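Local coordinates for ginlfy protein (Ginkgo biloba, PDB 4UDE), which is probably a LEAFY-family transcription factor that binds DNA, the chain being its SAM oligomerization domain, at residues E7-E12 against L25-V29; I50-V54 against K66-K70; Y18-T24 against V59-E65; L38-E43 against E76-L80. All blocks are in the same frame, centred on the assembly; numbering follows the deposited sequence.

Contact 1 of 4, residues E7-E12 against L25-V29; sequences ELSSLE and LTKMV
Leu8 and Leu11 of helix 2-15 pack on Leu25, Met28 and Val29 of helix 22-30 in a purely apolar helix-helix contact, the first helical pairing of this five-helix SAM domain. The two short axes approach to 9.5 Å with their N-to-C directions 128° apart, and no hydrogen bond crosses between them. Val29 lies close against the opposite backbone: its CG2, anti to the carbonyl carbon, sits 3.6 Å from Leu8 CA. From the next turn the same methyl is met by Leu11 CD1 at 3.8 Å, so that this one methyl of Val29 touches both Leu8 and Leu11. Leu11 CD1 also rests on Met28 CB, likewise at 3.8 Å. Leu8 reaches across differently. With CG anti to the backbone N (chi1 175°), it extends CD1 along the flank of helix 22-30 to Leu25 CB at 3.8 Å, the two side chains crossing nearly at right angles. Leu25 answers with both methyls: CD2 lies beside Leu11 CB, while CD1 touches the aliphatic CG of Glu12 at 3.8 Å. At the other end, Glu7 contributes its CB to Val29 CG1, while its carboxylate leads away from helix 22-30. Phe15, farther along helix 2-15, touches Leu25 and Met28, whereas Leu38 of helix 35-39 packs on Leu11 and Met28, which joins three helices in one apolar core.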
loop_
_atom_site.group_PDB
_atom_site.type_symbol
_atom_site.label_atom_id
_atom_site.label_comp_id
_atom_site.label_asym_id
_atom_site.label_seq_id
_atom_site.Cartn_x
_atom_site.Cartn_y
_atom_site.Cartn_z
ATOM N N GLU A 7 -9.207 -2.753 8.057
ATOM C CA GLU A 7 -7.902 -2.621 7.392
ATOM C C GLU A 7 -8.033 -2.509 5.886
ATOM O O GLU A 7 -7.355 -1.682 5.282
ATOM C CB GLU A 7 -6.934 -3.752 7.780
ATOM C CG GLU A 7 -6.512 -3.786 9.243
ATOM C CD GLU A 7 -6.441 -2.473 10.012
ATOM O OE1 GLU A 7 -5.664 -1.577 9.605
ATOM O OE2 GLU A 7 -7.154 -2.352 11.036
ATOM N N LEU A 8 -8.942 -3.288 5.288
ATOM C CA LEU A 8 -9.151 -3.234 3.849
ATOM C C LEU A 8 -9.681 -1.858 3.435
ATOM O O LEU A 8 -9.163 -1.286 2.468
ATOM C CB LEU A 8 -10.033 -4.399 3.342
ATOM C CG LEU A 8 -10.424 -4.378 1.861
ATOM C CD1 LEU A 8 -9.218 -4.589 0.955
ATOM C CD2 LEU A 8 -11.470 -5.426 1.567
ATOM N N SER A 9 -10.642 -1.303 4.208
ATOM C CA SER A 9 -11.198 0.025 3.962
ATOM C C SER A 9 -10.087 1.062 4.056
ATOM O O SER A 9 -9.997 1.916 3.190
ATOM C CB SER A 9 -12.303 0.357 4.962
ATOM O OG SER A 9 -13.514 -0.286 4.616
ATOM N N SER A 10 -9.236 0.969 5.095
ATOM C CA SER A 10 -8.086 1.861 5.296
ATOM C C SER A 10 -7.177 1.861 4.081
ATOM O O SER A 10 -6.838 2.932 3.608
ATOM C CB SER A 10 -7.283 1.450 6.525
ATOM O OG SER A 10 -8.018 1.768 7.686
ATOM N N LEU A 11 -6.811 0.675 3.568
ATOM C CA LEU A 11 -5.938 0.573 2.400
ATOM C C LEU A 11 -6.616 1.066 1.117
ATOM O O LEU A 11 -5.957 1.724 0.303
ATOM C CB LEU A 11 -5.330 -0.840 2.237
ATOM C CG LEU A 11 -4.411 -1.376 3.381
ATOM C CD1 LEU A 11 -3.701 -2.649 2.937
ATOM C CD2 LEU A 11 -3.348 -0.378 3.788
ATOM N N GLU A 12 -7.937 0.776 0.948
ATOM C CA GLU A 12 -8.733 1.237 -0.203
ATOM C C GLU A 12 -8.660 2.748 -0.264
ATOM O O GLU A 12 -8.441 3.291 -1.340
ATOM C CB GLU A 12 -10.207 0.822 -0.073
ATOM C CG GLU A 12 -10.523 -0.560 -0.605
ATOM C CD GLU A 12 -11.934 -1.070 -0.353
ATOM O OE1 GLU A 12 -12.770 -0.317 0.198
ATOM O OE2 GLU A 12 -12.197 -2.246 -0.691
ATOM N N LEU A 25 -4.831 -5.322 -2.749
ATOM C CA LEU A 25 -5.248 -4.785 -1.440
ATOM C C LEU A 25 -5.538 -5.897 -0.454
ATOM O O LEU A 25 -5.073 -5.850 0.688
ATOM C CB LEU A 25 -6.468 -3.836 -1.562
ATOM C CG LEU A 25 -6.236 -2.573 -2.391
ATOM C CD1 LEU A 25 -7.530 -1.808 -2.625
ATOM C CD2 LEU A 25 -5.182 -1.682 -1.751
ATOM N N THR A 26 -6.297 -6.905 -0.917
ATOM C CA THR A 26 -6.683 -8.109 -0.181
ATOM C C THR A 26 -5.424 -8.831 0.317
ATOM O O THR A 26 -5.371 -9.209 1.482
ATOM C CB THR A 26 -7.596 -8.978 -1.083
ATOM O OG1 THR A 26 -8.929 -8.483 -0.975
ATOM C CG2 THR A 26 -7.590 -10.425 -0.708
ATOM N N LYS A 27 -4.427 -9.009 -0.555
ATOM C CA LYS A 27 -3.206 -9.671 -0.157
ATOM C C LYS A 27 -2.410 -8.854 0.876
ATOM O O LYS A 27 -1.908 -9.431 1.832
ATOM C CB LYS A 27 -2.348 -10.050 -1.381
ATOM C CG LYS A 27 -1.164 -10.972 -1.041
ATOM C CD LYS A 27 -1.511 -12.274 -0.316
ATOM C CE LYS A 27 -2.238 -13.271 -1.185
ATOM N NZ LYS A 27 -2.597 -14.494 -0.419
ATOM N N MET A 28 -2.331 -7.532 0.707
ATOM C CA MET A 28 -1.632 -6.641 1.655
ATOM C C MET A 28 -2.258 -6.688 3.068
ATOM O O MET A 28 -1.527 -6.758 4.045
ATOM C CB MET A 28 -1.561 -5.212 1.108
ATOM C CG MET A 28 -0.682 -5.090 -0.122
ATOM S SD MET A 28 -0.655 -3.407 -0.794
ATOM C CE MET A 28 0.360 -2.605 0.451
ATOM N N VAL A 29 -3.601 -6.743 3.162
ATOM C CA VAL A 29 -4.334 -6.864 4.439
ATOM C C VAL A 29 -3.966 -8.199 5.112
ATOM O O VAL A 29 -3.649 -8.227 6.299
ATOM C CB VAL A 29 -5.870 -6.759 4.219
ATOM C CG1 VAL A 29 -6.654 -7.113 5.491
ATOM C CG2 VAL A 29 -6.247 -5.368 3.732
#

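Contact 2 of 4, residues I50-V54 against K66-K70; sequences IRTLV and KYGIK
Ile50 of helix 43-55 reaches across to Lys66, Ile69 and Lys70 of helix 63-83. From its CB, which is directed at the opposite helix, two branches leave. The short one, CG2, is anti to the backbone N and lies against the aliphatic chain of Lys66, 3.8 Å from CG and slightly farther from CD. The long one runs through CG1, anti to the carbonyl carbon (chi1 -74°), and on to CD1, which rests on one turn of helix 63-83. There CD1 finds the backbone O of Lys66 at 3.7 Å, CG of Lys70 at 3.8 Å and CG2 of Ile69 at 4.1 Å. This joins the fourth helix of the SAM domain to its long C-terminal helix, the local axes being 11.8 Å apart and 140° from parallel. Lys66 continues past Ile50 as an extended chain, and its CE lies 4.0 Å from Val54 CG2, the two side chains crossing at about a right angle. Lys70 instead curls back, bent at three successive torsions, with its methylenes beside Ile50 CD1 and its NZ in a salt bridge with Asp47 of helix 43-55. Deeper in, Leu53 CD1 and Ile69 CD1 are only loosely apposed at 4.5 Å.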
loop_
_atom_site.group_PDB
_atom_site.type_symbol
_atom_site.label_atom_id
_atom_site.label_comp_id
_atom_site.label_asym_id
_atom_site.label_seq_id
_atom_site.Cartn_x
_atom_site.Cartn_y
_atom_site.Cartn_z
ATOM N N ILE A 50 7.071 -4.788 -2.658
ATOM C CA ILE A 50 6.537 -4.933 -4.010
ATOM C C ILE A 50 7.094 -6.220 -4.671
ATOM O O ILE A 50 6.322 -7.022 -5.209
ATOM C CB ILE A 50 6.719 -3.631 -4.834
ATOM C CG1 ILE A 50 5.707 -2.567 -4.343
ATOM C CG2 ILE A 50 6.545 -3.894 -6.334
ATOM C CD1 ILE A 50 6.082 -1.088 -4.656
ATOM N N ARG A 51 8.402 -6.457 -4.503
ATOM C CA ARG A 51 9.097 -7.651 -4.978
ATOM C C ARG A 51 8.546 -8.921 -4.265
ATOM O O ARG A 51 8.339 -9.948 -4.913
ATOM C CB ARG A 51 10.601 -7.488 -4.716
ATOM C CG ARG A 51 11.499 -8.242 -5.679
ATOM C CD ARG A 51 12.986 -8.017 -5.376
ATOM N NE ARG A 51 13.381 -6.599 -5.423
ATOM C CZ ARG A 51 13.736 -5.876 -4.360
ATOM N NH1 ARG A 51 13.755 -6.426 -3.147
ATOM N NH2 ARG A 51 14.069 -4.599 -4.500
ATOM N N THR A 52 8.321 -8.839 -2.946
ATOM C CA THR A 52 7.761 -9.893 -2.084
ATOM C C THR A 52 6.337 -10.288 -2.581
ATOM O O THR A 52 6.028 -11.469 -2.674
ATOM C CB THR A 52 7.801 -9.375 -0.618
ATOM O OG1 THR A 52 9.166 -9.281 -0.232
ATOM C CG2 THR A 52 7.060 -10.251 0.380
ATOM N N LEU A 53 5.484 -9.296 -2.893
ATOM C CA LEU A 53 4.140 -9.543 -3.411
ATOM C C LEU A 53 4.167 -10.458 -4.662
ATOM O O LEU A 53 3.406 -11.425 -4.737
ATOM C CB LEU A 53 3.451 -8.211 -3.734
ATOM C CG LEU A 53 2.804 -7.470 -2.575
ATOM C CD1 LEU A 53 2.550 -5.996 -2.942
ATOM C CD2 LEU A 53 1.509 -8.104 -2.201
ATOM N N VAL A 54 5.062 -10.157 -5.619
ATOM C CA VAL A 54 5.216 -10.889 -6.886
ATOM C C VAL A 54 5.919 -12.239 -6.666
ATOM O O VAL A 54 5.393 -13.261 -7.080
ATOM C CB VAL A 54 5.986 -10.039 -7.956
ATOM C CG1 VAL A 54 6.254 -10.847 -9.230
ATOM C CG2 VAL A 54 5.262 -8.733 -8.281
ATOM N N LYS A 66 2.509 -1.039 -9.591
ATOM C CA LYS A 66 3.789 -0.982 -8.856
ATOM C C LYS A 66 4.166 0.484 -8.594
ATOM O O LYS A 66 4.536 0.834 -7.472
ATOM C CB LYS A 66 4.935 -1.687 -9.628
ATOM C CG LYS A 66 4.810 -3.215 -9.667
ATOM C CD LYS A 66 5.985 -3.883 -10.367
ATOM C CE LYS A 66 5.781 -5.377 -10.456
ATOM N NZ LYS A 66 6.873 -6.050 -11.205
ATOM N N TYR A 67 4.042 1.338 -9.629
ATOM C CA TYR A 67 4.282 2.776 -9.511
ATOM C C TYR A 67 3.225 3.455 -8.610
ATOM O O TYR A 67 3.575 4.356 -7.850
ATOM C CB TYR A 67 4.344 3.443 -10.904
ATOM C CG TYR A 67 5.657 3.183 -11.603
ATOM C CD1 TYR A 67 6.819 3.852 -11.218
ATOM C CD2 TYR A 67 5.753 2.231 -12.611
ATOM C CE1 TYR A 67 8.045 3.580 -11.827
ATOM C CE2 TYR A 67 6.970 1.961 -13.238
ATOM C CZ TYR A 67 8.111 2.651 -12.854
ATOM O OH TYR A 67 9.311 2.398 -13.475
ATOM N N GLY A 68 1.979 2.982 -8.679
ATOM C CA GLY A 68 0.840 3.454 -7.878
ATOM C C GLY A 68 0.984 3.280 -6.376
ATOM O O GLY A 68 0.617 4.177 -5.610
ATOM N N ILE A 69 1.513 2.129 -5.922
ATOM C CA ILE A 69 1.725 1.876 -4.476
ATOM C C ILE A 69 2.695 2.896 -3.934
ATOM O O ILE A 69 2.424 3.516 -2.906
ATOM C CB ILE A 69 2.174 0.395 -4.179
ATOM C CG1 ILE A 69 1.046 -0.623 -4.497
ATOM C CG2 ILE A 69 2.735 0.215 -2.720
ATOM C CD1 ILE A 69 1.511 -2.055 -4.732
ATOM N N LYS A 70 3.803 3.117 -4.656
ATOM C CA LYS A 70 4.843 4.081 -4.252
ATOM C C LYS A 70 4.339 5.523 -4.280
ATOM O O LYS A 70 4.640 6.278 -3.365
ATOM C CB LYS A 70 6.083 3.955 -5.148
ATOM C CG LYS A 70 6.741 2.572 -5.170
ATOM C CD LYS A 70 7.773 2.369 -4.044
ATOM C CE LYS A 70 8.994 3.267 -4.133
ATOM N NZ LYS A 70 9.708 3.153 -5.443
#

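Contact 3 of 4, residues Y18-T24 against V59-E65; sequences YGVRYMT and VDLLVGE
Arg21 and Glu65 form the centre of a salt-bridge network that, with Asp60, pins the start of helix 22-30 to the start of the long C-terminal helix of the SAM domain. Both oxygens of the Glu65 carboxylate are used. OE2 accepts the backbone N of Arg21 at 2.7 Å and the hydroxyl OG1 of Thr24 at 2.6 Å, the two donors reaching it from opposite faces of the carboxylate plane. OE1 takes NE of Arg21 at 3.0 Å, again from above that plane, with the guanidinium and carboxylate planes turned 67° apart. A bend at chi3 (-62°) brings NE round to the carboxylate that also holds the backbone N of Arg21. Within the guanidinium, NH2 makes weak bonds to Asp60 O and to Asp60 OD2, the latter also a salt bridge, while Leu62 CG lies over one face, 3.6 Å above the centre of the group. Leu61 CD2 packs on Thr24 CG2 at 3.6 Å, the side chains crossing at about a right angle. Farther out, Leu62 N donates to the anti lone pair of Glu65 OE1 and so helps to fix the carboxylate from its own segment. One water bridges Arg21 NH1 and Asp60 OD2; a second donates to both Thr24 OG1, at 2.7 Å, and Asp60 O.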
loop_
_atom_site.group_PDB
_atom_site.type_symbol
_atom_site.label_atom_id
_atom_site.label_comp_id
_atom_site.label_asym_id
_atom_site.label_seq_id
_atom_site.Cartn_x
_atom_site.Cartn_y
_atom_site.Cartn_z
ATOM N N TYR A 18 -4.850 5.492 -7.338
ATOM C CA TYR A 18 -3.485 5.056 -7.584
ATOM C C TYR A 18 -3.369 3.740 -8.332
ATOM O O TYR A 18 -2.271 3.249 -8.520
ATOM C CB TYR A 18 -2.647 5.119 -6.301
ATOM C CG TYR A 18 -2.435 6.548 -5.838
ATOM C CD1 TYR A 18 -1.366 7.305 -6.313
ATOM C CD2 TYR A 18 -3.310 7.146 -4.931
ATOM C CE1 TYR A 18 -1.172 8.622 -5.899
ATOM C CE2 TYR A 18 -3.125 8.465 -4.508
ATOM C CZ TYR A 18 -2.055 9.200 -4.999
ATOM O OH TYR A 18 -1.854 10.496 -4.597
ATOM N N GLY A 19 -4.496 3.215 -8.814
ATOM C CA GLY A 19 -4.545 1.998 -9.618
ATOM C C GLY A 19 -4.217 0.691 -8.927
ATOM O O GLY A 19 -3.909 -0.288 -9.600
ATOM N N VAL A 20 -4.320 0.630 -7.593
ATOM C CA VAL A 20 -4.047 -0.625 -6.883
ATOM C C VAL A 20 -5.322 -1.471 -6.913
ATOM O O VAL A 20 -6.383 -1.003 -6.509
ATOM C CB VAL A 20 -3.476 -0.381 -5.468
ATOM C CG1 VAL A 20 -3.105 -1.698 -4.795
ATOM C CG2 VAL A 20 -2.255 0.538 -5.543
ATOM N N ARG A 21 -5.235 -2.663 -7.505
ATOM C CA ARG A 21 -6.395 -3.541 -7.667
ATOM C C ARG A 21 -6.807 -4.252 -6.382
ATOM O O ARG A 21 -6.004 -4.388 -5.457
ATOM C CB ARG A 21 -6.213 -4.493 -8.864
ATOM C CG ARG A 21 -5.978 -3.712 -10.170
ATOM C CD ARG A 21 -5.727 -4.602 -11.371
ATOM N NE ARG A 21 -4.526 -5.427 -11.239
ATOM C CZ ARG A 21 -4.298 -6.528 -11.947
ATOM N NH1 ARG A 21 -5.180 -6.942 -12.845
ATOM N NH2 ARG A 21 -3.168 -7.203 -11.788
ATOM N N TYR A 22 -8.090 -4.647 -6.321
ATOM C CA TYR A 22 -8.752 -5.281 -5.196
ATOM C C TYR A 22 -7.979 -6.444 -4.581
ATOM O O TYR A 22 -7.813 -6.477 -3.366
ATOM C CB TYR A 22 -10.190 -5.700 -5.574
ATOM C CG TYR A 22 -10.970 -6.224 -4.389
ATOM C CD1 TYR A 22 -11.350 -5.380 -3.351
ATOM C CD2 TYR A 22 -11.283 -7.576 -4.278
ATOM C CE1 TYR A 22 -12.046 -5.861 -2.242
ATOM C CE2 TYR A 22 -11.989 -8.067 -3.178
ATOM C CZ TYR A 22 -12.368 -7.204 -2.161
ATOM O OH TYR A 22 -13.067 -7.662 -1.062
ATOM N N MET A 23 -7.514 -7.381 -5.415
ATOM C CA MET A 23 -6.745 -8.551 -5.003
ATOM C C MET A 23 -5.345 -8.212 -4.471
ATOM O O MET A 23 -4.789 -8.994 -3.706
ATOM C CB MET A 23 -6.658 -9.561 -6.148
ATOM C CG MET A 23 -7.884 -10.437 -6.255
ATOM S SD MET A 23 -7.597 -11.767 -7.451
ATOM C CE MET A 23 -7.089 -13.121 -6.300
ATOM N N THR A 24 -4.754 -7.073 -4.909
ATOM C CA THR A 24 -3.469 -6.612 -4.375
ATOM C C THR A 24 -3.751 -6.107 -2.941
ATOM O O THR A 24 -3.042 -6.499 -2.025
ATOM C CB THR A 24 -2.855 -5.535 -5.275
ATOM O OG1 THR A 24 -2.676 -6.061 -6.607
ATOM C CG2 THR A 24 -1.542 -5.004 -4.722
ATOM N N VAL A 59 1.267 -12.361 -6.379
ATOM C CA VAL A 59 0.230 -11.429 -6.792
ATOM C C VAL A 59 0.570 -10.892 -8.187
ATOM O O VAL A 59 1.738 -10.661 -8.498
ATOM C CB VAL A 59 -0.192 -10.334 -5.742
ATOM C CG1 VAL A 59 0.039 -10.795 -4.313
ATOM C CG2 VAL A 59 0.488 -9.006 -5.978
ATOM N N ASP A 60 -0.427 -10.788 -9.049
ATOM C CA ASP A 60 -0.189 -10.238 -10.377
ATOM C C ASP A 60 -0.287 -8.708 -10.277
ATOM O O ASP A 60 -1.357 -8.170 -9.945
ATOM C CB ASP A 60 -1.200 -10.791 -11.393
ATOM C CG ASP A 60 -0.994 -10.274 -12.806
ATOM O OD1 ASP A 60 0.174 -10.283 -13.285
ATOM O OD2 ASP A 60 -1.994 -9.873 -13.437
ATOM N N LEU A 61 0.837 -8.026 -10.475
ATOM C CA LEU A 61 0.875 -6.562 -10.428
ATOM C C LEU A 61 1.093 -5.989 -11.817
ATOM O O LEU A 61 2.074 -6.341 -12.471
ATOM C CB LEU A 61 1.998 -6.039 -9.515
ATOM C CG LEU A 61 1.904 -6.346 -8.031
ATOM C CD1 LEU A 61 3.156 -5.876 -7.314
ATOM C CD2 LEU A 61 0.691 -5.710 -7.423
ATOM N N LEU A 62 0.212 -5.061 -12.243
ATOM C CA LEU A 62 0.380 -4.314 -13.497
ATOM C C LEU A 62 1.547 -3.360 -13.251
ATOM O O LEU A 62 1.907 -3.136 -12.088
ATOM C CB LEU A 62 -0.904 -3.527 -13.856
ATOM C CG LEU A 62 -2.208 -4.336 -13.974
ATOM C CD1 LEU A 62 -3.402 -3.429 -14.166
ATOM C CD2 LEU A 62 -2.156 -5.355 -15.112
ATOM N N VAL A 63 2.167 -2.839 -14.313
ATOM C CA VAL A 63 3.307 -1.903 -14.206
ATOM C C VAL A 63 2.915 -0.628 -13.433
ATOM O O VAL A 63 3.634 -0.243 -12.511
ATOM C CB VAL A 63 3.949 -1.603 -15.596
ATOM C CG1 VAL A 63 5.158 -0.676 -15.478
ATOM C CG2 VAL A 63 4.354 -2.898 -16.292
ATOM N N GLY A 64 1.760 -0.038 -13.782
ATOM C CA GLY A 64 1.224 1.179 -13.158
ATOM C C GLY A 64 0.788 1.013 -11.711
ATOM O O GLY A 64 0.747 1.987 -10.949
ATOM N N GLU A 65 0.424 -0.228 -11.337
ATOM C CA GLU A 65 0.068 -0.653 -9.974
ATOM C C GLU A 65 1.334 -0.603 -9.067
ATOM O O GLU A 65 1.253 -0.131 -7.927
ATOM C CB GLU A 65 -0.488 -2.076 -10.055
ATOM C CG GLU A 65 -1.165 -2.566 -8.811
ATOM C CD GLU A 65 -2.057 -3.774 -9.008
ATOM O OE1 GLU A 65 -1.900 -4.529 -9.999
ATOM O OE2 GLU A 65 -2.918 -3.971 -8.125
HETATM O O HOH W 1 -4.080 -9.000 -14.737
HETATM O O HOH W 2 -3.524 -8.143 -8.180
#

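Contact 4 of 4, residues L38-E43 against E76-L80; sequences LVNMTE and EKRRL
Val39 of helix 35-39 brings its CA to 5.9 Å from Lys77 CA, where the chain turns through Met41 towards helix 43-55 and passes alongside the C-terminal helix of the SAM domain. Its two methyls divide the helical surface between them. CG1 meets CG of Glu76 at 3.6 Å, the side chains crossing at a slant, and CG2 meets Leu80 CD1 at 4.0 Å, one turn farther on and at about a right angle. Lys77 then spans the turn. Its chain is extended beyond CG and runs over the carbonyl of Val39, with CE 3.2 Å from Val39 O, to deliver NZ to the backbone of the turn. The ammonium group satisfies a carbonyl there, just ahead of helix 43-55, whose N-cap is Thr42. Glu43, the first residue of that helix, has its carboxylate near Lys77 NZ without contact; its salt bridge is with Arg74. On the helix side, Glu76 turns its carboxylate to Arg79, which grips it side-on with NE and NH2, one to each oxygen. Those bonds hold the Glu76 carboxylate while its CG serves as the apolar surface for Val39. Lys77 NZ donates to Met41 O at 2.7 Å, arriving almost head-on to the carbonyl oxygen, with a C=O...N angle of 167°.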
loop_
_atom_site.group_PDB
_atom_site.type_symbol
_atom_site.label_atom_id
_atom_site.label_comp_id
_atom_site.label_asym_id
_atom_site.label_seq_id
_atom_site.Cartn_x
_atom_site.Cartn_y
_atom_site.Cartn_z
ATOM N N LEU A 38 3.121 1.596 6.396
ATOM C CA LEU A 38 3.548 2.017 5.054
ATOM C C LEU A 38 4.127 3.438 5.009
ATOM O O LEU A 38 5.187 3.623 4.416
ATOM C CB LEU A 38 2.414 1.843 4.024
ATOM C CG LEU A 38 1.927 0.401 3.796
ATOM C CD1 LEU A 38 0.513 0.393 3.200
ATOM C CD2 LEU A 38 2.916 -0.412 2.914
ATOM N N VAL A 39 3.501 4.409 5.698
ATOM C CA VAL A 39 4.009 5.803 5.710
ATOM C C VAL A 39 5.334 5.992 6.482
ATOM O O VAL A 39 6.003 7.023 6.338
ATOM C CB VAL A 39 2.954 6.902 6.011
ATOM C CG1 VAL A 39 1.705 6.712 5.144
ATOM C CG2 VAL A 39 2.592 6.963 7.495
ATOM N N ASN A 40 5.720 4.987 7.272
ATOM C CA ASN A 40 6.958 5.056 8.025
ATOM C C ASN A 40 8.046 4.178 7.436
ATOM O O ASN A 40 9.128 4.071 8.022
ATOM C CB ASN A 40 6.686 4.742 9.496
ATOM C CG ASN A 40 6.195 5.942 10.237
ATOM O OD1 ASN A 40 6.966 6.836 10.570
ATOM N ND2 ASN A 40 4.895 6.053 10.370
ATOM N N MET A 41 7.761 3.540 6.270
ATOM C CA MET A 41 8.725 2.677 5.587
ATOM C C MET A 41 9.542 3.497 4.604
ATOM O O MET A 41 9.057 4.495 4.100
ATOM C CB MET A 41 7.999 1.536 4.839
ATOM C CG MET A 41 7.608 0.395 5.751
ATOM S SD MET A 41 6.401 -0.760 5.024
ATOM C CE MET A 41 7.325 -1.398 3.636
ATOM N N THR A 42 10.760 3.065 4.298
ATOM C CA THR A 42 11.570 3.799 3.327
ATOM C C THR A 42 11.150 3.384 1.905
ATOM O O THR A 42 10.466 2.366 1.731
ATOM C CB THR A 42 13.072 3.528 3.547
ATOM O OG1 THR A 42 13.326 2.151 3.314
ATOM C CG2 THR A 42 13.578 3.953 4.946
ATOM N N GLU A 43 11.600 4.147 0.895
ATOM C CA GLU A 43 11.376 3.827 -0.529
ATOM C C GLU A 43 11.919 2.443 -0.866
ATOM O O GLU A 43 11.273 1.696 -1.610
ATOM C CB GLU A 43 12.080 4.860 -1.419
ATOM C CG GLU A 43 11.417 6.225 -1.353
ATOM C CD GLU A 43 10.471 6.525 -2.494
ATOM O OE1 GLU A 43 10.638 5.919 -3.578
ATOM O OE2 GLU A 43 9.619 7.427 -2.330
ATOM N N GLU A 76 0.891 10.548 0.539
ATOM C CA GLU A 76 0.437 10.526 1.926
ATOM C C GLU A 76 1.504 11.085 2.870
ATOM O O GLU A 76 1.158 11.838 3.764
ATOM C CB GLU A 76 -0.082 9.141 2.334
ATOM C CG GLU A 76 -0.662 9.050 3.756
ATOM C CD GLU A 76 -1.830 9.938 4.163
ATOM O OE1 GLU A 76 -2.474 10.561 3.288
ATOM O OE2 GLU A 76 -2.105 10.007 5.378
ATOM N N LYS A 77 2.789 10.758 2.631
ATOM C CA LYS A 77 3.946 11.252 3.396
ATOM C C LYS A 77 4.028 12.775 3.264
ATOM O O LYS A 77 4.175 13.464 4.268
ATOM C CB LYS A 77 5.257 10.624 2.889
ATOM C CG LYS A 77 5.569 9.238 3.443
ATOM C CD LYS A 77 6.888 8.679 2.833
ATOM C CE LYS A 77 7.237 7.291 3.346
ATOM N NZ LYS A 77 8.555 6.784 2.853
ATOM N N ARG A 78 3.846 13.296 2.032
ATOM C CA ARG A 78 3.857 14.735 1.762
ATOM C C ARG A 78 2.645 15.431 2.414
ATOM O O ARG A 78 2.805 16.508 2.992
ATOM C CB ARG A 78 3.936 14.990 0.251
ATOM C CG ARG A 78 4.077 16.459 -0.140
ATOM C CD ARG A 78 4.193 16.661 -1.637
ATOM N NE ARG A 78 2.979 16.245 -2.345
ATOM C CZ ARG A 78 2.876 15.132 -3.068
ATOM N NH1 ARG A 78 3.917 14.314 -3.194
ATOM N NH2 ARG A 78 1.732 14.828 -3.672
ATOM N N ARG A 79 1.452 14.803 2.364
ATOM C CA ARG A 79 0.250 15.348 3.005
ATOM C C ARG A 79 0.460 15.442 4.529
ATOM O O ARG A 79 0.150 16.483 5.113
ATOM C CB ARG A 79 -0.987 14.500 2.671
ATOM C CG ARG A 79 -2.314 15.147 3.043
ATOM C CD ARG A 79 -3.483 14.167 2.977
ATOM N NE ARG A 79 -3.400 13.116 4.007
ATOM C CZ ARG A 79 -3.754 13.262 5.281
ATOM N NH1 ARG A 79 -4.215 14.425 5.721
ATOM N NH2 ARG A 79 -3.634 12.251 6.128
ATOM N N LEU A 80 1.034 14.393 5.159
ATOM C CA LEU A 80 1.277 14.407 6.611
ATOM C C LEU A 80 2.329 15.434 7.072
ATOM O O LEU A 80 2.133 16.081 8.106
ATOM C CB LEU A 80 1.573 13.005 7.172
ATOM C CG LEU A 80 0.419 12.008 7.092
ATOM C CD1 LEU A 80 0.939 10.563 6.963
ATOM C CD2 LEU A 80 -0.549 12.175 8.255
#

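From the N terminus, contact 1 closes the first loop, bringing helix 22-30 back onto helix 2-15. Contact 3 starts inside that loop, at residues 18-24, and closes far along the chain at 59-65, so it crosses contacts 1 and 2. Contact 4 opens at 38-43, after contact 1 has closed, and ends on 76-80; it crosses contact 3 and encloses contact 2, which pairs helix 43-55 with helix 63-83. Contact 3 ends at the start of helix 63-83, contact 2 just after it and contact 4 farther along. A long, weak ion pair of Lys70 with Glu43 links contacts 2 and 4, while Val20 against Leu25 and Ile69 links contact 3 with contacts 1 and 2.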